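Local coordinates for protein monovalent Na+/H+ antiporter subunit D (Dietzia sp. DQ12-45-1b, PDB 7D3U) that forms a membrane-embedded subunit of the Mrp complex, a giant bacterial pump that exchanges sodium ions for protons across the cell membrane, at residues A[162-170]-A[229-237]; A[280-291]-A[410-421]. One frame throughout, in Å; residues are numbered along the deposited sequence.

In the fold
Interaction 1 joins helix 157-187 to the short helix 228-231 and the loop after it. Interaction 2 joins helix 272-292 to helix 405-430. Along the chain they come in series, since interaction 1 closes before interaction 2 opens. Their centres lie about 22 Å apart and their nearest atoms about 7 Å apart, without touching. All four segments belong to the same antiporter family region. Helix 296-316 borders both contacts: M304 meets L230 and Y234 of interaction 1, while H303 meets A290 and S421 of interaction 2. Subunit A also packs on both. Both contacts therefore belong to one transmembrane bundle, in which helix 296-316 borders each of them.

Interaction 1. Residues A[162-170]-A[229-237]; sequences ASRLYISVN and WLARAYPKM
NH1 of R232 is gripped by two salt bridges, to D103 of the neighbouring subunit C and D564 of subunit A, while CB of the same side chain rests 4.0 Å from L165 CD2. The polar end thus reaches out to other subunits, and only the base of R232 meets helix residues 162-170. The contact itself is apolar and buried. W229 is its knob, set among L165, Y166, V169 and N170. The edge of its six-membered ring points at the face of Y166 in an offset edge-to-face pair, with centroids 5.4 Å apart and planes at 65°. V169 CG2 sits over one face of the indole, toward its rim and 3.4 Å from W229 CD2. L230 CB covers the opposite face. With CG lying between the backbone N and the carbonyl carbon (chi1 76°), the indole turns toward helix 157-187, and NE1 makes a weak hydrogen bond to I219 O. An alanine in place of W229 would probably leave the Y166 face without its edge partner and open a gap beside V169. Farther along, A162 CB packs on K236 CB at 3.6 Å, and Y166 CD1 meets A233 CB at 3.8 Å. The short helix 228-231, following helix 204-221 after a break, is consistent with the interrupted transmembrane helix of this antiporter family.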
loop_
_atom_site.group_PDB
_atom_site.type_symbol
_atom_site.label_atom_id
_atom_site.label_comp_id
_atom_site.label_asym_id
_atom_site.label_seq_id
_atom_site.Cartn_x
_atom_site.Cartn_y
_atom_site.Cartn_z
ATOM N N ALA A 162 -13.165 1.417 -0.083
ATOM C CA ALA A 162 -11.732 1.154 -0.039
ATOM C C ALA A 162 -10.978 2.074 -0.986
ATOM O O ALA A 162 -9.895 2.565 -0.654
ATOM C CB ALA A 162 -11.454 -0.307 -0.380
ATOM N N SER A 163 -11.541 2.329 -2.170
ATOM C CA SER A 163 -10.893 3.234 -3.113
ATOM C C SER A 163 -10.889 4.663 -2.590
ATOM O O SER A 163 -9.898 5.385 -2.750
ATOM C CB SER A 163 -11.586 3.158 -4.470
ATOM O OG SER A 163 -11.048 4.111 -5.368
ATOM N N ARG A 164 -11.990 5.093 -1.971
ATOM C CA ARG A 164 -12.025 6.405 -1.337
ATOM C C ARG A 164 -10.916 6.534 -0.305
ATOM O O ARG A 164 -10.165 7.513 -0.306
ATOM C CB ARG A 164 -13.383 6.644 -0.676
ATOM C CG ARG A 164 -14.512 6.980 -1.623
ATOM C CD ARG A 164 -15.788 7.216 -0.836
ATOM N NE ARG A 164 -16.970 7.255 -1.687
ATOM C CZ ARG A 164 -18.210 7.364 -1.227
ATOM N NH1 ARG A 164 -18.430 7.444 0.077
ATOM N NH2 ARG A 164 -19.232 7.392 -2.069
ATOM N N LEU A 165 -10.799 5.544 0.581
ATOM C CA LEU A 165 -9.772 5.592 1.618
ATOM C C LEU A 165 -8.374 5.605 1.012
ATOM O O LEU A 165 -7.507 6.379 1.439
ATOM C CB LEU A 165 -9.934 4.404 2.562
ATOM C CG LEU A 165 -8.781 4.154 3.526
ATOM C CD1 LEU A 165 -8.620 5.338 4.454
ATOM C CD2 LEU A 165 -9.020 2.882 4.309
ATOM N N TYR A 166 -8.143 4.752 0.013
ATOM C CA TYR A 166 -6.845 4.673 -0.646
ATOM C C TYR A 166 -6.449 6.018 -1.236
ATOM O O TYR A 166 -5.375 6.554 -0.938
ATOM C CB TYR A 166 -6.900 3.600 -1.733
ATOM C CG TYR A 166 -5.557 3.115 -2.210
ATOM C CD1 TYR A 166 -4.880 2.119 -1.528
ATOM C CD2 TYR A 166 -4.967 3.647 -3.347
ATOM C CE1 TYR A 166 -3.655 1.666 -1.961
ATOM C CE2 TYR A 166 -3.741 3.202 -3.787
ATOM C CZ TYR A 166 -3.089 2.211 -3.088
ATOM O OH TYR A 166 -1.866 1.758 -3.514
ATOM N N ILE A 167 -7.314 6.582 -2.080
ATOM C CA ILE A 167 -6.991 7.838 -2.749
ATOM C C ILE A 167 -6.876 8.972 -1.741
ATOM O O ILE A 167 -6.046 9.875 -1.895
ATOM C CB ILE A 167 -8.040 8.143 -3.831
ATOM C CG1 ILE A 167 -8.114 6.978 -4.810
ATOM C CG2 ILE A 167 -7.692 9.418 -4.568
ATOM C CD1 ILE A 167 -9.359 6.964 -5.624
ATOM N N SER A 168 -7.692 8.942 -0.687
ATOM C CA SER A 168 -7.651 10.009 0.304
ATOM C C SER A 168 -6.322 10.018 1.045
ATOM O O SER A 168 -5.642 11.047 1.105
ATOM C CB SER A 168 -8.815 9.858 1.277
ATOM O OG SER A 168 -10.008 10.381 0.721
ATOM N N VAL A 169 -5.928 8.875 1.614
ATOM C CA VAL A 169 -4.664 8.828 2.348
ATOM C C VAL A 169 -3.449 8.784 1.439
ATOM O O VAL A 169 -2.320 8.875 1.933
ATOM C CB VAL A 169 -4.586 7.611 3.282
ATOM C CG1 VAL A 169 -5.779 7.582 4.214
ATOM C CG2 VAL A 169 -4.511 6.356 2.457
ATOM N N ASN A 170 -3.638 8.637 0.129
ATOM C CA ASN A 170 -2.527 8.719 -0.810
ATOM C C ASN A 170 -2.393 10.098 -1.438
ATOM O O ASN A 170 -1.273 10.548 -1.689
ATOM C CB ASN A 170 -2.679 7.667 -1.910
ATOM C CG ASN A 170 -1.907 6.404 -1.609
ATOM O OD1 ASN A 170 -2.396 5.296 -1.823
ATOM N ND2 ASN A 170 -0.691 6.563 -1.107
ATOM N N TRP A 229 -4.702 2.261 6.743
ATOM C CA TRP A 229 -5.215 2.557 5.413
ATOM C C TRP A 229 -4.845 1.470 4.415
ATOM O O TRP A 229 -5.550 1.283 3.419
ATOM C CB TRP A 229 -4.699 3.915 4.945
ATOM C CG TRP A 229 -3.267 3.918 4.509
ATOM C CD1 TRP A 229 -2.190 4.299 5.250
ATOM C CD2 TRP A 229 -2.757 3.548 3.223
ATOM N NE1 TRP A 229 -1.040 4.178 4.510
ATOM C CE2 TRP A 229 -1.364 3.719 3.262
ATOM C CE3 TRP A 229 -3.347 3.085 2.044
ATOM C CZ2 TRP A 229 -0.550 3.441 2.171
ATOM C CZ3 TRP A 229 -2.538 2.810 0.966
ATOM C CH2 TRP A 229 -1.156 2.989 1.034
ATOM N N LEU A 230 -3.752 0.751 4.657
ATOM C CA LEU A 230 -3.341 -0.317 3.756
ATOM C C LEU A 230 -3.972 -1.652 4.112
ATOM O O LEU A 230 -4.229 -2.465 3.218
ATOM C CB LEU A 230 -1.818 -0.455 3.761
ATOM C CG LEU A 230 -1.239 -1.409 2.719
ATOM C CD1 LEU A 230 0.112 -0.908 2.258
ATOM C CD2 LEU A 230 -1.126 -2.809 3.283
ATOM N N ALA A 231 -4.223 -1.896 5.397
ATOM C CA ALA A 231 -4.899 -3.119 5.803
ATOM C C ALA A 231 -6.384 -3.094 5.470
ATOM O O ALA A 231 -7.024 -4.149 5.478
ATOM C CB ALA A 231 -4.704 -3.351 7.299
ATOM N N ARG A 232 -6.942 -1.920 5.182
ATOM C CA ARG A 232 -8.359 -1.774 4.882
ATOM C C ARG A 232 -8.618 -1.336 3.447
ATOM O O ARG A 232 -9.724 -0.883 3.141
ATOM C CB ARG A 232 -9.001 -0.782 5.851
ATOM C CG ARG A 232 -8.805 -1.129 7.313
ATOM C CD ARG A 232 -9.534 -2.407 7.675
ATOM N NE ARG A 232 -10.966 -2.300 7.426
ATOM C CZ ARG A 232 -11.827 -3.297 7.595
ATOM N NH1 ARG A 232 -13.115 -3.111 7.345
ATOM N NH2 ARG A 232 -11.402 -4.479 8.016
ATOM N N ALA A 233 -7.630 -1.447 2.562
ATOM C CA ALA A 233 -7.833 -1.067 1.171
ATOM C C ALA A 233 -7.406 -2.179 0.223
ATOM O O ALA A 233 -7.990 -2.341 -0.852
ATOM C CB ALA A 233 -7.075 0.219 0.847
ATOM N N TYR A 234 -6.396 -2.949 0.609
ATOM C CA TYR A 234 -5.913 -4.039 -0.230
ATOM C C TYR A 234 -6.833 -5.257 -0.187
ATOM O O TYR A 234 -7.037 -5.893 -1.228
ATOM C CB TYR A 234 -4.489 -4.436 0.164
ATOM C CG TYR A 234 -3.420 -3.605 -0.505
ATOM C CD1 TYR A 234 -3.465 -2.220 -0.461
ATOM C CD2 TYR A 234 -2.374 -4.205 -1.188
ATOM C CE1 TYR A 234 -2.494 -1.455 -1.072
ATOM C CE2 TYR A 234 -1.397 -3.448 -1.802
ATOM C CZ TYR A 234 -1.462 -2.074 -1.741
ATOM O OH TYR A 234 -0.494 -1.313 -2.350
ATOM N N PRO A 235 -7.387 -5.641 0.973
ATOM C CA PRO A 235 -8.365 -6.742 0.958
ATOM C C PRO A 235 -9.541 -6.502 0.030
ATOM O O PRO A 235 -9.999 -7.438 -0.636
ATOM C CB PRO A 235 -8.811 -6.822 2.421
ATOM C CG PRO A 235 -7.639 -6.374 3.177
ATOM C CD PRO A 235 -6.995 -5.300 2.353
ATOM N N LYS A 236 -10.045 -5.275 -0.035
ATOM C CA LYS A 236 -11.238 -4.965 -0.822
ATOM C C LYS A 236 -10.886 -4.556 -2.248
ATOM O O LYS A 236 -11.301 -3.508 -2.738
ATOM C CB LYS A 236 -12.042 -3.881 -0.120
ATOM C CG LYS A 236 -12.172 -4.111 1.370
ATOM C CD LYS A 236 -12.425 -2.823 2.117
ATOM C CE LYS A 236 -12.094 -2.991 3.583
ATOM N NZ LYS A 236 -12.366 -4.378 4.043
ATOM N N MET A 237 -10.112 -5.397 -2.926
ATOM C CA MET A 237 -9.758 -5.179 -4.320
ATOM C C MET A 237 -9.776 -6.513 -5.047
ATOM O O MET A 237 -9.790 -7.580 -4.428
ATOM C CB MET A 237 -8.385 -4.513 -4.462
ATOM C CG MET A 237 -8.358 -3.058 -4.039
ATOM S SD MET A 237 -6.687 -2.465 -3.741
ATOM C CE MET A 237 -5.811 -3.313 -5.045
#

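Interaction 2. Residues A[280-291]-A[410-421]; sequences SATMLIGVLGAV and VAVVVSILTLLS. With LMT (dodecyl-beta-D-maltoside), chain O.
V287 faces V414, L417 and T418 across two nearly parallel transmembrane helices, packed side by side in the antiporter bundle. The axes of segments 280-291 and 410-421 approach to 9.0 Å, and their directions differ by 22°. The V287 side chain starts at CB, which lies 3.8 Å from V414 CG1. From there the side chain forks. CG1 falls between the backbone N and the carbonyl carbon (chi1 84°), and this turns it to L417 CD1 at 3.7 Å and to V414 CG1. CG2 takes the other branch and meets the polar side of T418, 3.2 Å from OG1. T418 OG1 itself makes a weak hydrogen bond back to V414 O in its own helix.

No hydrogen bond links residues 280-291 to 410-421. The rest of the interface is mostly apolar side chains, with a few backbone and serine atoms among them. M283 reaches along the helix surface to put CE 3.8 Å from A411 CB, and V414 CG2 rests near the backbone carbonyl of M283. Toward the other end, V291 CG1 packs on S421 CB at 3.7 Å, where the backbones come closest. Within 410-421 the helix is kinked: the N of S415 and that of I416 lack the usual bond to the preceding turn, and I416 N turns to V413 O instead. The alkyl chain of a dodecyl maltoside runs beside the V410 end. S280 OG, hydrogen-bonded to V276 O, lies near this chain, and V410 CG2 touches its C9 atom at 3.9 Å.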
loop_
_atom_site.group_PDB
_atom_site.type_symbol
_atom_site.label_atom_id
_atom_site.label_comp_id
_atom_site.label_asym_id
_atom_site.label_seq_id
_atom_site.Cartn_x
_atom_site.Cartn_y
_atom_site.Cartn_z
ATOM N N SER A 280 10.701 -1.379 14.148
ATOM C CA SER A 280 10.439 -2.520 15.016
ATOM C C SER A 280 8.988 -2.526 15.481
ATOM O O SER A 280 8.344 -3.584 15.519
ATOM C CB SER A 280 11.390 -2.502 16.211
ATOM O OG SER A 280 11.662 -1.176 16.626
ATOM N N ALA A 281 8.452 -1.353 15.826
ATOM C CA ALA A 281 7.033 -1.267 16.140
ATOM C C ALA A 281 6.179 -1.696 14.957
ATOM O O ALA A 281 5.121 -2.300 15.146
ATOM C CB ALA A 281 6.675 0.153 16.573
ATOM N N THR A 282 6.623 -1.404 13.735
ATOM C CA THR A 282 5.901 -1.869 12.556
ATOM C C THR A 282 5.936 -3.387 12.460
ATOM O O THR A 282 4.892 -4.033 12.311
ATOM C CB THR A 282 6.486 -1.241 11.293
ATOM O OG1 THR A 282 6.527 0.182 11.443
ATOM C CG2 THR A 282 5.629 -1.585 10.095
ATOM N N MET A 283 7.134 -3.972 12.537
ATOM C CA MET A 283 7.263 -5.426 12.502
ATOM C C MET A 283 6.359 -6.087 13.529
ATOM O O MET A 283 5.796 -7.158 13.276
ATOM C CB MET A 283 8.715 -5.835 12.746
ATOM C CG MET A 283 9.670 -5.434 11.648
ATOM S SD MET A 283 11.293 -6.180 11.867
ATOM C CE MET A 283 11.665 -5.663 13.537
ATOM N N LEU A 284 6.199 -5.459 14.694
ATOM C CA LEU A 284 5.380 -6.061 15.741
ATOM C C LEU A 284 3.890 -5.878 15.472
ATOM O O LEU A 284 3.128 -6.853 15.457
ATOM C CB LEU A 284 5.756 -5.469 17.098
ATOM C CG LEU A 284 5.100 -6.118 18.312
ATOM C CD1 LEU A 284 5.370 -7.610 18.318
ATOM C CD2 LEU A 284 5.602 -5.473 19.590
ATOM N N ILE A 285 3.458 -4.634 15.251
ATOM C CA ILE A 285 2.034 -4.332 15.163
ATOM C C ILE A 285 1.424 -4.927 13.900
ATOM O O ILE A 285 0.282 -5.399 13.915
ATOM C CB ILE A 285 1.811 -2.812 15.240
ATOM C CG1 ILE A 285 2.311 -2.271 16.580
ATOM C CG2 ILE A 285 0.350 -2.470 15.050
ATOM C CD1 ILE A 285 1.687 -2.936 17.780
ATOM N N GLY A 286 2.159 -4.906 12.785
ATOM C CA GLY A 286 1.636 -5.502 11.568
ATOM C C GLY A 286 1.366 -6.985 11.721
ATOM O O GLY A 286 0.299 -7.477 11.349
ATOM N N VAL A 287 2.322 -7.717 12.297
ATOM C CA VAL A 287 2.126 -9.153 12.455
ATOM C C VAL A 287 1.072 -9.444 13.515
ATOM O O VAL A 287 0.360 -10.454 13.427
ATOM C CB VAL A 287 3.463 -9.852 12.764
ATOM C CG1 VAL A 287 3.781 -9.794 14.245
ATOM C CG2 VAL A 287 3.412 -11.288 12.297
ATOM N N LEU A 288 0.923 -8.567 14.511
ATOM C CA LEU A 288 -0.160 -8.742 15.470
ATOM C C LEU A 288 -1.512 -8.601 14.785
ATOM O O LEU A 288 -2.368 -9.489 14.880
ATOM C CB LEU A 288 -0.019 -7.740 16.615
ATOM C CG LEU A 288 1.003 -8.128 17.683
ATOM C CD1 LEU A 288 1.012 -7.121 18.816
ATOM C CD2 LEU A 288 0.717 -9.522 18.206
ATOM N N GLY A 289 -1.716 -7.494 14.074
ATOM C CA GLY A 289 -2.928 -7.342 13.291
ATOM C C GLY A 289 -3.160 -8.491 12.332
ATOM O O GLY A 289 -4.305 -8.869 12.075
ATOM N N ALA A 290 -2.084 -9.069 11.797
ATOM C CA ALA A 290 -2.220 -10.216 10.907
ATOM C C ALA A 290 -2.794 -11.419 11.643
ATOM O O ALA A 290 -3.813 -11.984 11.233
ATOM C CB ALA A 290 -0.867 -10.558 10.284
ATOM N N VAL A 291 -2.147 -11.829 12.738
ATOM C CA VAL A 291 -2.632 -12.990 13.479
ATOM C C VAL A 291 -4.012 -12.742 14.065
ATOM O O VAL A 291 -4.723 -13.697 14.394
ATOM C CB VAL A 291 -1.641 -13.406 14.588
ATOM C CG1 VAL A 291 -0.235 -13.492 14.038
ATOM C CG2 VAL A 291 -1.708 -12.449 15.762
ATOM N N VAL A 410 13.001 -8.289 18.252
ATOM C CA VAL A 410 11.673 -8.151 17.665
ATOM C C VAL A 410 11.620 -8.819 16.298
ATOM O O VAL A 410 10.657 -9.524 15.975
ATOM C CB VAL A 410 11.271 -6.669 17.592
ATOM C CG1 VAL A 410 9.994 -6.509 16.793
ATOM C CG2 VAL A 410 11.094 -6.105 18.988
ATOM N N ALA A 411 12.652 -8.618 15.474
ATOM C CA ALA A 411 12.678 -9.223 14.150
ATOM C C ALA A 411 12.818 -10.735 14.174
ATOM O O ALA A 411 12.602 -11.380 13.144
ATOM C CB ALA A 411 13.869 -8.695 13.350
ATOM N N VAL A 412 13.182 -11.319 15.316
ATOM C CA VAL A 412 13.309 -12.769 15.381
ATOM C C VAL A 412 12.087 -13.339 16.095
ATOM O O VAL A 412 11.726 -14.499 15.855
ATOM C CB VAL A 412 14.607 -13.225 16.077
ATOM C CG1 VAL A 412 14.629 -12.800 17.530
ATOM C CG2 VAL A 412 14.815 -14.718 15.936
ATOM N N VAL A 413 11.421 -12.553 16.943
ATOM C CA VAL A 413 10.219 -13.037 17.612
ATOM C C VAL A 413 9.006 -12.928 16.694
ATOM O O VAL A 413 8.127 -13.796 16.708
ATOM C CB VAL A 413 10.013 -12.270 18.931
ATOM C CG1 VAL A 413 8.542 -12.211 19.303
ATOM C CG2 VAL A 413 10.819 -12.915 20.042
ATOM N N VAL A 414 8.948 -11.877 15.871
ATOM C CA VAL A 414 7.813 -11.668 14.980
ATOM C C VAL A 414 7.655 -12.812 13.986
ATOM O O VAL A 414 6.546 -13.059 13.496
ATOM C CB VAL A 414 7.977 -10.301 14.281
ATOM C CG1 VAL A 414 7.273 -10.259 12.937
ATOM C CG2 VAL A 414 7.466 -9.195 15.184
ATOM N N SER A 415 8.734 -13.543 13.698
ATOM C CA SER A 415 8.622 -14.688 12.802
ATOM C C SER A 415 7.736 -15.777 13.388
ATOM O O SER A 415 7.069 -16.495 12.639
ATOM C CB SER A 415 10.004 -15.246 12.482
ATOM O OG SER A 415 10.573 -14.547 11.394
ATOM N N ILE A 416 7.700 -15.908 14.715
ATOM C CA ILE A 416 6.813 -16.895 15.321
ATOM C C ILE A 416 5.359 -16.538 15.052
ATOM O O ILE A 416 4.547 -17.404 14.712
ATOM C CB ILE A 416 7.092 -17.019 16.828
ATOM C CG1 ILE A 416 8.586 -17.179 17.078
ATOM C CG2 ILE A 416 6.341 -18.204 17.402
ATOM C CD1 ILE A 416 9.168 -18.402 16.425
ATOM N N LEU A 417 5.008 -15.258 15.177
ATOM C CA LEU A 417 3.634 -14.848 14.906
ATOM C C LEU A 417 3.317 -14.940 13.419
ATOM O O LEU A 417 2.194 -15.293 13.037
ATOM C CB LEU A 417 3.404 -13.432 15.427
ATOM C CG LEU A 417 3.612 -13.269 16.932
ATOM C CD1 LEU A 417 3.715 -11.806 17.309
ATOM C CD2 LEU A 417 2.489 -13.938 17.697
ATOM N N THR A 418 4.293 -14.633 12.565
ATOM C CA THR A 418 4.095 -14.793 11.127
ATOM C C THR A 418 3.798 -16.246 10.783
ATOM O O THR A 418 2.870 -16.542 10.022
ATOM C CB THR A 418 5.327 -14.304 10.366
ATOM O OG1 THR A 418 5.309 -12.874 10.286
ATOM C CG2 THR A 418 5.348 -14.877 8.961
ATOM N N LEU A 419 4.579 -17.169 11.346
ATOM C CA LEU A 419 4.333 -18.585 11.114
ATOM C C LEU A 419 2.993 -19.010 11.693
ATOM O O LEU A 419 2.284 -19.822 11.093
ATOM C CB LEU A 419 5.461 -19.421 11.711
ATOM C CG LEU A 419 5.329 -20.920 11.456
ATOM C CD1 LEU A 419 5.243 -21.184 9.967
ATOM C CD2 LEU A 419 6.487 -21.676 12.071
ATOM N N LEU A 420 2.625 -18.470 12.857
ATOM C CA LEU A 420 1.330 -18.792 13.444
ATOM C C LEU A 420 0.191 -18.391 12.518
ATOM O O LEU A 420 -0.754 -19.159 12.316
ATOM C CB LEU A 420 1.186 -18.103 14.801
ATOM C CG LEU A 420 -0.189 -18.110 15.472
ATOM C CD1 LEU A 420 -0.746 -19.519 15.565
ATOM C CD2 LEU A 420 -0.105 -17.482 16.850
ATOM N N SER A 421 0.276 -17.203 11.923
ATOM C CA SER A 421 -0.814 -16.749 11.065
ATOM C C SER A 421 -0.825 -17.496 9.735
ATOM O O SER A 421 -1.898 -17.836 9.216
ATOM C CB SER A 421 -0.714 -15.245 10.843
ATOM O OG SER A 421 -1.362 -14.880 9.643
HETATM C C1B LMT O . 17.203 9.576 22.534
HETATM C C2B LMT O . 17.934 10.721 23.248
HETATM C C3B LMT O . 17.420 10.837 24.688
HETATM C C4B LMT O . 15.921 11.217 24.697
HETATM C C5B LMT O . 15.188 10.440 23.577
HETATM C C6B LMT O . 14.667 11.391 22.496
HETATM O O1B LMT O . 17.958 8.434 22.746
HETATM O O2B LMT O . 19.268 10.414 23.231
HETATM O O3B LMT O . 18.183 11.700 25.433
HETATM O "O4'" LMT O . 15.352 10.897 25.910
HETATM O O5B LMT O . 15.910 9.344 23.028
HETATM O O6B LMT O . 13.594 10.828 21.859
HETATM C "C1'" LMT O . 19.140 4.856 21.131
HETATM C "C2'" LMT O . 20.020 6.053 20.722
HETATM C "C3'" LMT O . 19.674 7.318 21.559
HETATM C "C4'" LMT O . 18.156 7.550 21.673
HETATM C "C5'" LMT O . 17.551 6.186 22.072
HETATM C "C6'" LMT O . 16.080 6.209 22.394
HETATM O "O1'" LMT O . 19.293 3.829 20.247
HETATM O "O2'" LMT O . 21.328 5.718 20.963
HETATM O "O3'" LMT O . 20.269 8.425 21.028
HETATM O "O5'" LMT O . 17.786 5.249 21.067
HETATM O "O6'" LMT O . 15.650 4.914 22.283
HETATM C C1 LMT O . 18.968 2.559 20.763
HETATM C C2 LMT O . 17.614 2.247 20.198
HETATM C C3 LMT O . 16.861 1.136 20.847
HETATM C C4 LMT O . 15.444 1.209 20.350
HETATM C C5 LMT O . 14.709 -0.040 20.696
HETATM C C6 LMT O . 13.320 -0.049 20.149
HETATM C C7 LMT O . 12.739 -1.424 20.280
HETATM C C8 LMT O . 11.256 -1.341 20.188
HETATM C C9 LMT O . 10.560 -2.608 20.559
HETATM C C10 LMT O . 9.173 -2.553 19.984
HETATM C C11 LMT O . 8.365 -1.454 20.592
HETATM C C12 LMT O . 6.909 -1.628 20.318
#